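Local coordinates for beta-hydroxyacyl-(Acyl-carrier-protein) dehydratase FabA/FabZ (Xenorhabdus doucetiae, PDB 6QSR) that is a hotdog-fold protein that probably acts, within a heterocomplex, in the dehydration steps of aryl polyene pigment biosynthesis, at residues 39-44 against 54-59; 125-130 against 145-150; 45-50 against 88-93; 82-87 against 157-162. All blocks are in the same frame, centred on the assembly; numbering follows the deposited sequence.

Interaction 1: residues 39-44 against 54-59; sequences VLLEQV and CQVTVS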
loop_
_atom_site.group_PDB
_atom_site.type_symbol
_atom_site.label_atom_id
_atom_site.label_comp_id
_atom_site.label_asym_id
_atom_site.label_seq_id
_atom_site.Cartn_x
_atom_site.Cartn_y
_atom_site.Cartn_z
ATOM N N VAL B 39 3.085 5.394 -9.583
ATOM C CA VAL B 39 4.299 5.825 -8.895
ATOM C C VAL B 39 3.858 6.951 -7.988
ATOM O O VAL B 39 3.388 7.987 -8.466
ATOM C CB VAL B 39 5.381 6.317 -9.867
ATOM C CG1 VAL B 39 6.580 6.877 -9.107
ATOM C CG2 VAL B 39 5.802 5.193 -10.796
ATOM N N LEU B 40 4.019 6.749 -6.683
ATOM C CA LEU B 40 3.524 7.679 -5.680
ATOM C C LEU B 40 4.662 8.449 -4.986
ATOM O O LEU B 40 4.485 8.939 -3.883
ATOM C CB LEU B 40 2.649 6.930 -4.659
ATOM C CG LEU B 40 1.199 6.694 -5.101
ATOM C CD1 LEU B 40 1.081 5.515 -6.063
ATOM C CD2 LEU B 40 0.294 6.489 -3.899
ATOM N N LEU B 41 5.814 8.562 -5.649
ATOM C CA LEU B 41 6.923 9.396 -5.177
ATOM C C LEU B 41 7.355 10.299 -6.323
ATOM O O LEU B 41 7.125 9.976 -7.485
ATOM C CB LEU B 41 8.105 8.538 -4.705
ATOM C CG LEU B 41 7.809 7.429 -3.692
ATOM C CD1 LEU B 41 9.012 6.505 -3.545
ATOM C CD2 LEU B 41 7.424 8.031 -2.353
ATOM N N GLU B 42 7.992 11.413 -5.985
ATOM C CA GLU B 42 8.432 12.412 -6.968
ATOM C C GLU B 42 9.946 12.613 -7.059
ATOM O O GLU B 42 10.438 12.946 -8.124
ATOM C CB GLU B 42 7.728 13.745 -6.688
ATOM C CG GLU B 42 6.246 13.684 -7.038
ATOM C CD GLU B 42 5.437 14.897 -6.615
ATOM O OE1 GLU B 42 5.814 15.595 -5.649
ATOM O OE2 GLU B 42 4.386 15.138 -7.251
ATOM N N GLN B 43 10.682 12.403 -5.967
ATOM C CA GLN B 43 12.102 12.747 -5.923
ATOM C C GLN B 43 12.902 11.750 -5.071
ATOM O O GLN B 43 12.502 11.450 -3.943
ATOM C CB GLN B 43 12.219 14.152 -5.330
ATOM C CG GLN B 43 13.599 14.781 -5.372
ATOM C CD GLN B 43 13.754 15.839 -6.446
ATOM O OE1 GLN B 43 13.295 15.673 -7.581
ATOM N NE2 GLN B 43 14.413 16.940 -6.092
ATOM N N VAL B 44 14.013 11.237 -5.616
ATOM C CA VAL B 44 15.013 10.509 -4.809
ATOM C C VAL B 44 15.934 11.570 -4.203
ATOM O O VAL B 44 16.532 12.357 -4.935
ATOM C CB VAL B 44 15.870 9.516 -5.632
ATOM C CG1 VAL B 44 16.738 8.664 -4.716
ATOM C CG2 VAL B 44 15.002 8.600 -6.468
ATOM N N CYS B 54 13.304 9.500 0.060
ATOM C CA CYS B 54 12.541 9.978 -1.085
ATOM C C CYS B 54 11.533 11.017 -0.624
ATOM O O CYS B 54 11.190 11.101 0.564
ATOM C CB CYS B 54 11.786 8.834 -1.765
ATOM S SG CYS B 54 12.834 7.626 -2.590
ATOM N N GLN B 55 11.032 11.777 -1.585
ATOM C CA GLN B 55 10.183 12.909 -1.303
ATOM C C GLN B 55 8.987 12.952 -2.239
ATOM O O GLN B 55 9.060 12.513 -3.389
ATOM C CB GLN B 55 11.004 14.198 -1.416
ATOM C CG GLN B 55 10.407 15.382 -0.690
ATOM C CD GLN B 55 11.371 16.554 -0.596
ATOM O OE1 GLN B 55 11.634 17.222 -1.588
ATOM N NE2 GLN B 55 11.882 16.819 0.605
ATOM N N VAL B 56 7.878 13.476 -1.727
ATOM C CA VAL B 56 6.674 13.660 -2.523
ATOM C C VAL B 56 5.805 14.737 -1.897
ATOM O O VAL B 56 5.785 14.877 -0.674
ATOM C CB VAL B 56 5.895 12.333 -2.667
ATOM C CG1 VAL B 56 5.317 11.862 -1.333
ATOM C CG2 VAL B 56 4.805 12.465 -3.724
ATOM N N THR B 57 5.089 15.485 -2.733
ATOM C CA THR B 57 4.274 16.611 -2.263
ATOM C C THR B 57 2.790 16.295 -2.487
ATOM O O THR B 57 2.408 15.777 -3.532
ATOM C CB THR B 57 4.717 17.932 -2.944
ATOM O OG1 THR B 57 6.095 18.172 -2.638
ATOM C CG2 THR B 57 3.894 19.132 -2.464
ATOM N N VAL B 58 1.966 16.580 -1.481
ATOM C CA VAL B 58 0.528 16.347 -1.570
ATOM C C VAL B 58 -0.081 17.507 -2.365
ATOM O O VAL B 58 -0.341 18.586 -1.823
ATOM C CB VAL B 58 -0.137 16.203 -0.179
ATOM C CG1 VAL B 58 -1.622 15.887 -0.334
ATOM C CG2 VAL B 58 0.539 15.106 0.644
ATOM N N SER B 59 -0.290 17.283 -3.657
ATOM C CA SER B 59 -0.742 18.331 -4.576
ATOM C C SER B 59 -1.830 17.820 -5.513
ATOM O O SER B 59 -1.937 16.619 -5.743
ATOM C CB SER B 59 0.440 18.825 -5.416
ATOM O OG SER B 59 0.875 17.815 -6.320
HETATM O O HOH W 1 8.039 16.525 -3.989
#
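Leu40 turns its carbonyl oxygen onto the methyl CG2 of Val56 (3.5 Å), a buried contact in which the oxygen meets carbon and has no polar partner in the model. Leu41 follows with its CA against Val56 CB, while its CD1 reaches the other way to Cys54 CB at 4.0 Å. Glu42 N gives its hydrogen to Gln55 O at 3.0 Å, and Gln43 N gives its own to the same oxygen, also at 3.0 Å. With CG beside its backbone N (chi1 -71°) and the chain extended beyond, Glu42 crosses Val56 at about a right angle, and Glu42 OE1 accepts a hydrogen bond from Thr57 N at 3.0 Å, met from above the carboxylate plane. A water donates to OE1 and also hydrogen-bonds Thr57 OG1. Gln43 O takes the hydrogen of Gln55 N at 2.8 Å, and the two glutamines abut at their CB atoms; the amide of Gln55 continues to Asp128. Val44 pairs with Cys54, both side chains turned to Val89 of helix 79-97. With Glu42 and Gln43 sharing Gln55, this is a classic beta bulge at the open end of the hairpin 43-48/51-57 in the hotdog sheet.

Interaction 2: residues 125-130 against 145-150; sequences SVLDIQ and GEISCY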
loop_
_atom_site.group_PDB
_atom_site.type_symbol
_atom_site.label_atom_id
_atom_site.label_comp_id
_atom_site.label_asym_id
_atom_site.label_seq_id
_atom_site.Cartn_x
_atom_site.Cartn_y
_atom_site.Cartn_z
ATOM N N SER B 125 1.451 19.584 1.775
ATOM C CA SER B 125 2.496 18.956 2.583
ATOM C C SER B 125 3.600 18.351 1.720
ATOM O O SER B 125 3.317 17.608 0.784
ATOM C CB SER B 125 1.917 17.855 3.469
ATOM O OG SER B 125 0.931 18.362 4.341
ATOM N N VAL B 126 4.844 18.684 2.050
ATOM C CA VAL B 126 6.026 18.057 1.467
ATOM C C VAL B 126 6.421 16.907 2.383
ATOM O O VAL B 126 6.789 17.126 3.534
ATOM C CB VAL B 126 7.168 19.077 1.293
ATOM C CG1 VAL B 126 8.405 18.422 0.685
ATOM C CG2 VAL B 126 6.685 20.217 0.414
ATOM N N LEU B 127 6.287 15.678 1.881
ATOM C CA LEU B 127 6.507 14.475 2.684
ATOM C C LEU B 127 7.883 13.857 2.431
ATOM O O LEU B 127 8.255 13.609 1.288
ATOM C CB LEU B 127 5.398 13.447 2.395
ATOM C CG LEU B 127 3.982 13.908 2.775
ATOM C CD1 LEU B 127 3.004 12.778 2.539
ATOM C CD2 LEU B 127 3.903 14.384 4.224
ATOM N N ASP B 128 8.626 13.615 3.507
ATOM C CA ASP B 128 9.923 12.922 3.438
ATOM C C ASP B 128 9.736 11.485 3.881
ATOM O O ASP B 128 9.349 11.231 5.024
ATOM C CB ASP B 128 10.968 13.609 4.320
ATOM C CG ASP B 128 11.410 14.943 3.755
ATOM O OD1 ASP B 128 11.865 14.976 2.591
ATOM O OD2 ASP B 128 11.292 15.959 4.474
ATOM N N ILE B 129 9.999 10.548 2.969
ATOM C CA ILE B 129 9.878 9.126 3.266
ATOM C C ILE B 129 11.290 8.550 3.440
ATOM O O ILE B 129 12.078 8.521 2.495
ATOM C CB ILE B 129 9.073 8.392 2.174
ATOM C CG1 ILE B 129 7.660 8.997 2.050
ATOM C CG2 ILE B 129 8.944 6.912 2.504
ATOM C CD1 ILE B 129 7.541 10.116 1.046
ATOM N N GLN B 130 11.606 8.120 4.661
ATOM C CA GLN B 130 12.960 7.658 5.017
ATOM C C GLN B 130 12.884 6.235 5.560
ATOM O O GLN B 130 12.276 6.008 6.612
ATOM C CB GLN B 130 13.591 8.608 6.040
ATOM C CG GLN B 130 14.044 9.929 5.429
ATOM C CD GLN B 130 14.687 10.872 6.434
ATOM O OE1 GLN B 130 15.881 10.763 6.737
ATOM N NE2 GLN B 130 13.904 11.822 6.939
ATOM N N GLY B 145 10.636 2.321 8.920
ATOM C CA GLY B 145 10.339 3.532 8.155
ATOM C C GLY B 145 9.772 4.705 8.924
ATOM O O GLY B 145 9.174 4.540 9.979
ATOM N N GLU B 146 9.954 5.892 8.358
ATOM C CA GLU B 146 9.410 7.116 8.917
ATOM C C GLU B 146 8.969 8.057 7.788
ATOM O O GLU B 146 9.714 8.255 6.818
ATOM C CB GLU B 146 10.480 7.757 9.795
ATOM C CG GLU B 146 10.177 9.134 10.349
ATOM C CD GLU B 146 11.422 9.757 10.948
ATOM O OE1 GLU B 146 11.955 10.715 10.344
ATOM O OE2 GLU B 146 11.884 9.259 12.000
ATOM N N ILE B 147 7.749 8.592 7.905
ATOM C CA ILE B 147 7.302 9.729 7.099
ATOM C C ILE B 147 7.302 10.965 7.995
ATOM O O ILE B 147 6.697 10.963 9.070
ATOM C CB ILE B 147 5.917 9.514 6.458
ATOM C CG1 ILE B 147 5.921 8.217 5.642
ATOM C CG2 ILE B 147 5.538 10.695 5.556
ATOM C CD1 ILE B 147 4.670 7.968 4.838
ATOM N N SER B 148 7.983 12.008 7.531
ATOM C CA SER B 148 8.064 13.283 8.228
ATOM C C SER B 148 7.735 14.446 7.291
ATOM O O SER B 148 7.766 14.309 6.057
ATOM C CB SER B 148 9.454 13.453 8.843
ATOM O OG SER B 148 10.456 13.545 7.844
ATOM N N CYS B 149 7.391 15.582 7.893
ATOM C CA CYS B 149 7.117 16.813 7.167
ATOM C C CYS B 149 7.835 17.932 7.899
ATOM O O CYS B 149 7.494 18.226 9.049
ATOM C CB CYS B 149 5.612 17.101 7.100
ATOM S SG CYS B 149 5.242 18.653 6.246
ATOM N N TYR B 150 8.829 18.526 7.235
ATOM C CA TYR B 150 9.749 19.509 7.859
ATOM C C TYR B 150 10.272 19.079 9.245
ATOM O O TYR B 150 10.248 19.845 10.220
ATOM C CB TYR B 150 9.099 20.902 7.870
ATOM C CG TYR B 150 9.185 21.601 6.532
ATOM C CD1 TYR B 150 10.305 22.364 6.205
ATOM C CD2 TYR B 150 8.163 21.490 5.587
ATOM C CE1 TYR B 150 10.405 23.006 4.979
ATOM C CE2 TYR B 150 8.254 22.128 4.353
ATOM C CZ TYR B 150 9.380 22.886 4.057
ATOM O OH TYR B 150 9.493 23.530 2.846
HETATM O O HOH W 2 9.280 18.042 4.406
HETATM O O HOH W 3 10.950 16.114 7.158
HETATM O O HOH W 4 11.203 10.977 7.237
#
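Ile129 and Ile147 lie side by side and point the same way, their CG1 atoms 4.1 Å apart, on the sheet face that packs against helix 79-97. Each has CG1 anti to its carbonyl carbon (chi1 -59° and -55°), which sets the two branches alongside one another. Ile147 CG2 meets Leu127 CB at 4.2 Å on the same face. The opposite face carries Asp128, Gln130, Glu146 and Ser148. Here Gln130 and Glu146 also run in the same direction, but their amide and carboxylate planes stand 81° apart and Gln130 NE2 remains 4.1 Å from Glu146 OE1. Beneath these side chains the backbones form the antiparallel pairing of strands 126-133 and 140-149 in the curved hotdog sheet: Asp128 and Ser148 exchange two hydrogen bonds, the one from Asp128 N to Ser148 O nearly straight at 2.8 Å, and Gln130 and Glu146 exchange another two. Polar ends on the outer face are joined through water. Ser148 OG shares one water with Asp128 OD2 (2.7 Å from each) and a second with Gln130 NE2, which donates to it at 2.8 Å. A third water donates to Val126 O and Asp128 OD2 and accepts from Tyr150 N, bridging the strands where Cys149 SG stands 3.5 Å from Val126 O. Asp128 OD1 turns instead to Gln55 and His53 of strand 51-57.

Interaction 3: residues 45-50 against 88-93; sequences INVSDN and GVWSGW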
loop_
_atom_site.group_PDB
_atom_site.type_symbol
_atom_site.label_atom_id
_atom_site.label_comp_id
_atom_site.label_asym_id
_atom_site.label_seq_id
_atom_site.Cartn_x
_atom_site.Cartn_y
_atom_site.Cartn_z
ATOM N N ILE B 45 16.029 11.596 -2.876
ATOM C CA ILE B 45 16.895 12.546 -2.164
ATOM C C ILE B 45 18.247 11.898 -1.835
ATOM O O ILE B 45 19.297 12.510 -2.036
ATOM C CB ILE B 45 16.219 13.061 -0.874
ATOM C CG1 ILE B 45 14.855 13.714 -1.168
ATOM C CG2 ILE B 45 17.111 14.061 -0.148
ATOM C CD1 ILE B 45 14.897 14.953 -2.040
ATOM N N ASN B 46 18.223 10.677 -1.313
ATOM C CA ASN B 46 19.457 9.970 -0.966
ATOM C C ASN B 46 19.239 8.467 -0.954
ATOM O O ASN B 46 18.138 7.989 -0.639
ATOM C CB ASN B 46 19.978 10.433 0.402
ATOM C CG ASN B 46 21.484 10.548 0.438
ATOM O OD1 ASN B 46 22.192 9.545 0.497
ATOM N ND2 ASN B 46 21.985 11.780 0.389
ATOM N N VAL B 47 20.288 7.733 -1.320
ATOM C CA VAL B 47 20.311 6.279 -1.202
ATOM C C VAL B 47 21.699 5.832 -0.759
ATOM O O VAL B 47 22.713 6.357 -1.245
ATOM C CB VAL B 47 20.004 5.550 -2.540
ATOM C CG1 VAL B 47 19.671 4.087 -2.261
ATOM C CG2 VAL B 47 18.865 6.205 -3.314
ATOM N N SER B 48 21.732 4.849 0.137
ATOM C CA SER B 48 22.976 4.216 0.556
ATOM C C SER B 48 22.722 2.734 0.783
ATOM O O SER B 48 21.600 2.265 0.615
ATOM C CB SER B 48 23.515 4.885 1.823
ATOM O OG SER B 48 22.752 4.533 2.959
ATOM N N ASP B 49 23.757 2.006 1.193
ATOM C CA ASP B 49 23.643 0.562 1.413
ATOM C C ASP B 49 22.624 0.152 2.486
ATOM O O ASP B 49 22.169 -0.982 2.469
ATOM C CB ASP B 49 25.013 -0.052 1.753
ATOM C CG ASP B 49 25.994 0.004 0.588
ATOM O OD1 ASP B 49 27.128 0.489 0.789
ATOM O OD2 ASP B 49 25.632 -0.428 -0.527
ATOM N N ASN B 50 22.268 1.041 3.416
ATOM C CA ASN B 50 21.280 0.694 4.447
ATOM C C ASN B 50 20.135 1.714 4.642
ATOM O O ASN B 50 19.436 1.656 5.661
ATOM C CB ASN B 50 22.005 0.462 5.772
ATOM C CG ASN B 50 22.670 1.719 6.305
ATOM O OD1 ASN B 50 22.444 2.817 5.795
ATOM N ND2 ASN B 50 23.498 1.564 7.335
ATOM N N GLY B 88 11.328 0.029 -2.755
ATOM C CA GLY B 88 11.487 -0.245 -4.185
ATOM C C GLY B 88 12.580 0.563 -4.866
ATOM O O GLY B 88 13.335 0.021 -5.683
ATOM N N VAL B 89 12.665 1.850 -4.527
ATOM C CA VAL B 89 13.714 2.735 -5.037
ATOM C C VAL B 89 15.087 2.253 -4.548
ATOM O O VAL B 89 16.026 2.162 -5.342
ATOM C CB VAL B 89 13.474 4.209 -4.627
ATOM C CG1 VAL B 89 14.697 5.080 -4.910
ATOM C CG2 VAL B 89 12.241 4.774 -5.338
ATOM N N TRP B 90 15.192 1.950 -3.251
ATOM C CA TRP B 90 16.409 1.364 -2.682
ATOM C C TRP B 90 16.923 0.165 -3.483
ATOM O O TRP B 90 18.087 0.156 -3.894
ATOM C CB TRP B 90 16.204 0.976 -1.214
ATOM C CG TRP B 90 17.436 0.443 -0.559
ATOM C CD1 TRP B 90 18.404 1.164 0.076
ATOM C CD2 TRP B 90 17.832 -0.926 -0.476
ATOM N NE1 TRP B 90 19.373 0.326 0.559
ATOM C CE2 TRP B 90 19.053 -0.965 0.224
ATOM C CE3 TRP B 90 17.281 -2.127 -0.946
ATOM C CZ2 TRP B 90 19.734 -2.162 0.474
ATOM C CZ3 TRP B 90 17.950 -3.318 -0.688
ATOM C CH2 TRP B 90 19.170 -3.326 0.008
ATOM N N SER B 91 16.062 -0.828 -3.714
ATOM C CA SER B 91 16.486 -2.035 -4.425
ATOM C C SER B 91 16.784 -1.744 -5.890
ATOM O O SER B 91 17.737 -2.294 -6.441
ATOM C CB SER B 91 15.464 -3.167 -4.294
ATOM O OG SER B 91 14.186 -2.751 -4.719
ATOM N N GLY B 92 15.996 -0.862 -6.503
ATOM C CA GLY B 92 16.235 -0.430 -7.880
ATOM C C GLY B 92 17.580 0.232 -8.111
ATOM O O GLY B 92 18.268 -0.088 -9.085
ATOM N N TRP B 93 17.936 1.164 -7.223
ATOM C CA TRP B 93 19.220 1.874 -7.268
ATOM C C TRP B 93 20.394 0.896 -7.201
ATOM O O TRP B 93 21.333 0.998 -7.985
ATOM C CB TRP B 93 19.333 2.923 -6.130
ATOM C CG TRP B 93 20.767 3.240 -5.715
ATOM C CD1 TRP B 93 21.523 2.555 -4.807
ATOM C CD2 TRP B 93 21.593 4.302 -6.196
ATOM N NE1 TRP B 93 22.768 3.116 -4.694
ATOM C CE2 TRP B 93 22.841 4.193 -5.534
ATOM C CE3 TRP B 93 21.403 5.335 -7.120
ATOM C CZ2 TRP B 93 23.897 5.083 -5.768
ATOM C CZ3 TRP B 93 22.455 6.220 -7.356
ATOM C CH2 TRP B 93 23.687 6.088 -6.678
#
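Val47 holds CG1 anti to its backbone N (chi1 -165°), which carries this methyl in between the indoles of Trp90 and Trp93; Trp90 in turn has CG anti to its own N (chi1 -177°) and swings its ring from the flank of the helix toward the strand. Val47 CG1 sits over one face of Trp93, 3.5 Å from Trp93 CD1 and 3.9 Å from the centroid of the five-membered ring, a CH-pi contact. Val47 CB lies above the same face, offset toward the rim; the two side chains slide past each other in opposite directions. The same Val47 CG1 reaches Trp90 CD1 at 4.0 Å, approaching that ring obliquely. At Ser48 and Asp49 it is backbone oxygens that meet the edge of Trp90. Trp90 NE1 donates to Ser48 O at 3.0 Å, a weak bond because the N-H points well off the line to the oxygen (128° at the hydrogen), and Asp49 O lies near the ring plane, 3.4 Å from Trp90 CZ2. Phe143 meets Trp90 edge-to-face, and Tyr25 meets the ring of Trp93 while its hydroxyl is hydrogen-bonded to Val47 N. One valine set against two tryptophans spaced three residues apart thus joins strand 43-48 to the later half of helix 79-97, the long central helix that the sheet of a hotdog fold wraps.

Interaction 4: residues 82-87 against 157-162; sequences MMAQAI and GRLNTY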
loop_
_atom_site.group_PDB
_atom_site.type_symbol
_atom_site.label_atom_id
_atom_site.label_comp_id
_atom_site.label_asym_id
_atom_site.label_seq_id
_atom_site.Cartn_x
_atom_site.Cartn_y
_atom_site.Cartn_z
ATOM N N MET B 82 3.681 4.624 -0.000
ATOM C CA MET B 82 4.825 5.514 -0.156
ATOM C C MET B 82 6.094 4.869 0.452
ATOM O O MET B 82 7.156 4.881 -0.166
ATOM C CB MET B 82 4.531 6.895 0.438
ATOM C CG MET B 82 3.445 7.680 -0.314
ATOM S SD MET B 82 3.168 9.329 0.372
ATOM C CE MET B 82 2.257 8.883 1.842
ATOM N N MET B 83 5.967 4.262 1.631
ATOM C CA MET B 83 7.089 3.538 2.261
ATOM C C MET B 83 7.541 2.322 1.455
ATOM O O MET B 83 8.751 2.081 1.305
ATOM C CB MET B 83 6.732 3.140 3.691
ATOM C CG MET B 83 6.759 4.311 4.653
ATOM S SD MET B 83 6.351 3.825 6.345
ATOM C CE MET B 83 4.586 4.014 6.330
ATOM N N ALA B 84 6.575 1.579 0.922
ATOM C CA ALA B 84 6.856 0.420 0.078
ATOM C C ALA B 84 7.637 0.819 -1.165
ATOM O O ALA B 84 8.636 0.169 -1.520
ATOM C CB ALA B 84 5.563 -0.276 -0.320
ATOM N N GLN B 85 7.204 1.899 -1.807
ATOM C CA GLN B 85 7.881 2.376 -3.009
ATOM C C GLN B 85 9.271 2.924 -2.726
ATOM O O GLN B 85 10.155 2.756 -3.551
ATOM C CB GLN B 85 7.021 3.383 -3.775
ATOM C CG GLN B 85 5.881 2.691 -4.496
ATOM C CD GLN B 85 5.080 3.601 -5.400
ATOM O OE1 GLN B 85 5.570 4.633 -5.868
ATOM N NE2 GLN B 85 3.839 3.219 -5.657
ATOM N N ALA B 86 9.476 3.533 -1.557
ATOM C CA ALA B 86 10.813 3.954 -1.147
ATOM C C ALA B 86 11.767 2.762 -1.048
ATOM O O ALA B 86 12.916 2.857 -1.471
ATOM C CB ALA B 86 10.769 4.712 0.178
ATOM N N ILE B 87 11.265 1.637 -0.540
ATOM C CA ILE B 87 12.034 0.398 -0.459
ATOM C C ILE B 87 12.328 -0.084 -1.881
ATOM O O ILE B 87 13.436 -0.554 -2.171
ATOM C CB ILE B 87 11.296 -0.705 0.357
ATOM C CG1 ILE B 87 11.131 -0.291 1.825
ATOM C CG2 ILE B 87 12.057 -2.033 0.283
ATOM C CD1 ILE B 87 10.058 -1.076 2.560
ATOM N N GLY B 157 6.804 2.896 11.193
ATOM C CA GLY B 157 6.360 1.570 10.773
ATOM C C GLY B 157 7.470 0.620 10.373
ATOM O O GLY B 157 8.616 1.046 10.178
ATOM N N ARG B 158 7.121 -0.668 10.257
ATOM C CA ARG B 158 7.984 -1.675 9.631
ATOM C C ARG B 158 7.243 -2.345 8.488
ATOM O O ARG B 158 6.056 -2.673 8.619
ATOM C CB ARG B 158 8.434 -2.739 10.627
ATOM C CG ARG B 158 9.440 -2.238 11.642
ATOM C CD ARG B 158 10.066 -3.393 12.406
ATOM N NE ARG B 158 11.026 -2.912 13.392
ATOM C CZ ARG B 158 11.700 -3.686 14.241
ATOM N NH1 ARG B 158 11.520 -5.008 14.250
ATOM N NH2 ARG B 158 12.554 -3.129 15.094
ATOM N N LEU B 159 7.950 -2.537 7.372
ATOM C CA LEU B 159 7.411 -3.171 6.166
ATOM C C LEU B 159 8.256 -4.367 5.738
ATOM O O LEU B 159 9.481 -4.349 5.877
ATOM C CB LEU B 159 7.371 -2.168 4.999
ATOM C CG LEU B 159 6.124 -1.302 4.876
ATOM C CD1 LEU B 159 6.039 -0.355 6.055
ATOM C CD2 LEU B 159 6.136 -0.509 3.584
ATOM N N ASN B 160 7.586 -5.383 5.188
ATOM C CA ASN B 160 8.243 -6.527 4.558
ATOM C C ASN B 160 7.839 -6.595 3.089
ATOM O O ASN B 160 6.657 -6.476 2.761
ATOM C CB ASN B 160 7.875 -7.826 5.280
ATOM C CG ASN B 160 8.446 -7.893 6.684
ATOM O OD1 ASN B 160 9.588 -7.513 6.920
ATOM N ND2 ASN B 160 7.650 -8.379 7.623
ATOM N N THR B 161 8.827 -6.793 2.217
ATOM C CA THR B 161 8.627 -6.787 0.767
ATOM C C THR B 161 9.199 -8.038 0.110
ATOM O O THR B 161 9.969 -8.775 0.718
ATOM C CB THR B 161 9.305 -5.566 0.133
ATOM O OG1 THR B 161 10.663 -5.500 0.581
ATOM C CG2 THR B 161 8.561 -4.283 0.512
ATOM N N TYR B 162 8.814 -8.251 -1.145
ATOM C CA TYR B 162 9.163 -9.452 -1.904
ATOM C C TYR B 162 9.220 -9.064 -3.375
ATOM O O TYR B 162 8.329 -8.374 -3.875
ATOM C CB TYR B 162 8.111 -10.530 -1.618
ATOM C CG TYR B 162 8.133 -11.825 -2.422
ATOM C CD1 TYR B 162 9.326 -12.459 -2.786
ATOM C CD2 TYR B 162 6.928 -12.459 -2.750
ATOM C CE1 TYR B 162 9.309 -13.658 -3.497
ATOM C CE2 TYR B 162 6.901 -13.652 -3.450
ATOM C CZ TYR B 162 8.086 -14.252 -3.817
ATOM O OH TYR B 162 8.026 -15.438 -4.517
#
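A helix bond of 3.0 Å from Ala86 N to Met82 O opens the helical segment, and the next, 3.1 Å from Ile87 N to Met83 O, sets Met83 and Ile87 one turn apart. Both face the strand, Met83 meeting Leu159 and Ile87 meeting Leu159 and Thr161. This is the interior of the hotdog fold, where the central helix 79-97 lies against the concave side of the curved sheet; the segments cross at 54° with their axes 9.3 Å apart. Leu159 carries the contact. Its CD2 methyl lodges against the helix backbone, 3.4 Å from Ala84 N, with Met83 CB at 3.7 Å and Ala84 CB at 4.0 Å around it. So near an approach to the main chain is consistent with the small side chain of Ala84. Beyond CB, Met83 carries its sulfur over toward the other leucine branch, CD1, and touches Val114 and Ile147 of the sheet. Ile87 crosses Leu159 obliquely, CD1 resting on Leu159 CB at 3.8 Å, and meets Thr161 tip to tip. Thr161 has OG1 between its backbone N and carbonyl carbon (chi1 51°), which points both branches at the isoleucine: CG2 faces Ile87 CD1, while Thr161 OG1, which also makes a weak hydrogen bond to Gly141 O of strand 140-149, comes within 3.7 Å of Ile87 CG2.

Interactions 1 and 2 are strand pairings in the same sheet, built mainly on backbone hydrogen bonds, each with an apolar face turned inward and a polar, water-bearing face outward; a probable backbone bond between Val56 O and Leu127 N ties them across neighbouring strands. Interactions 3 and 4 set successive parts of helix 79-97 against the sheet and rest on side-chain packing. Interaction 4 is the buried one, aliphatic and near the centre of the chain, whereas interaction 3 lies closer to the surface and uses indole rings with one weak polar bond. Helix residues also reach interaction 1, through Gln85 to Leu40 N, and interaction 2, through Ala86 against Ile129.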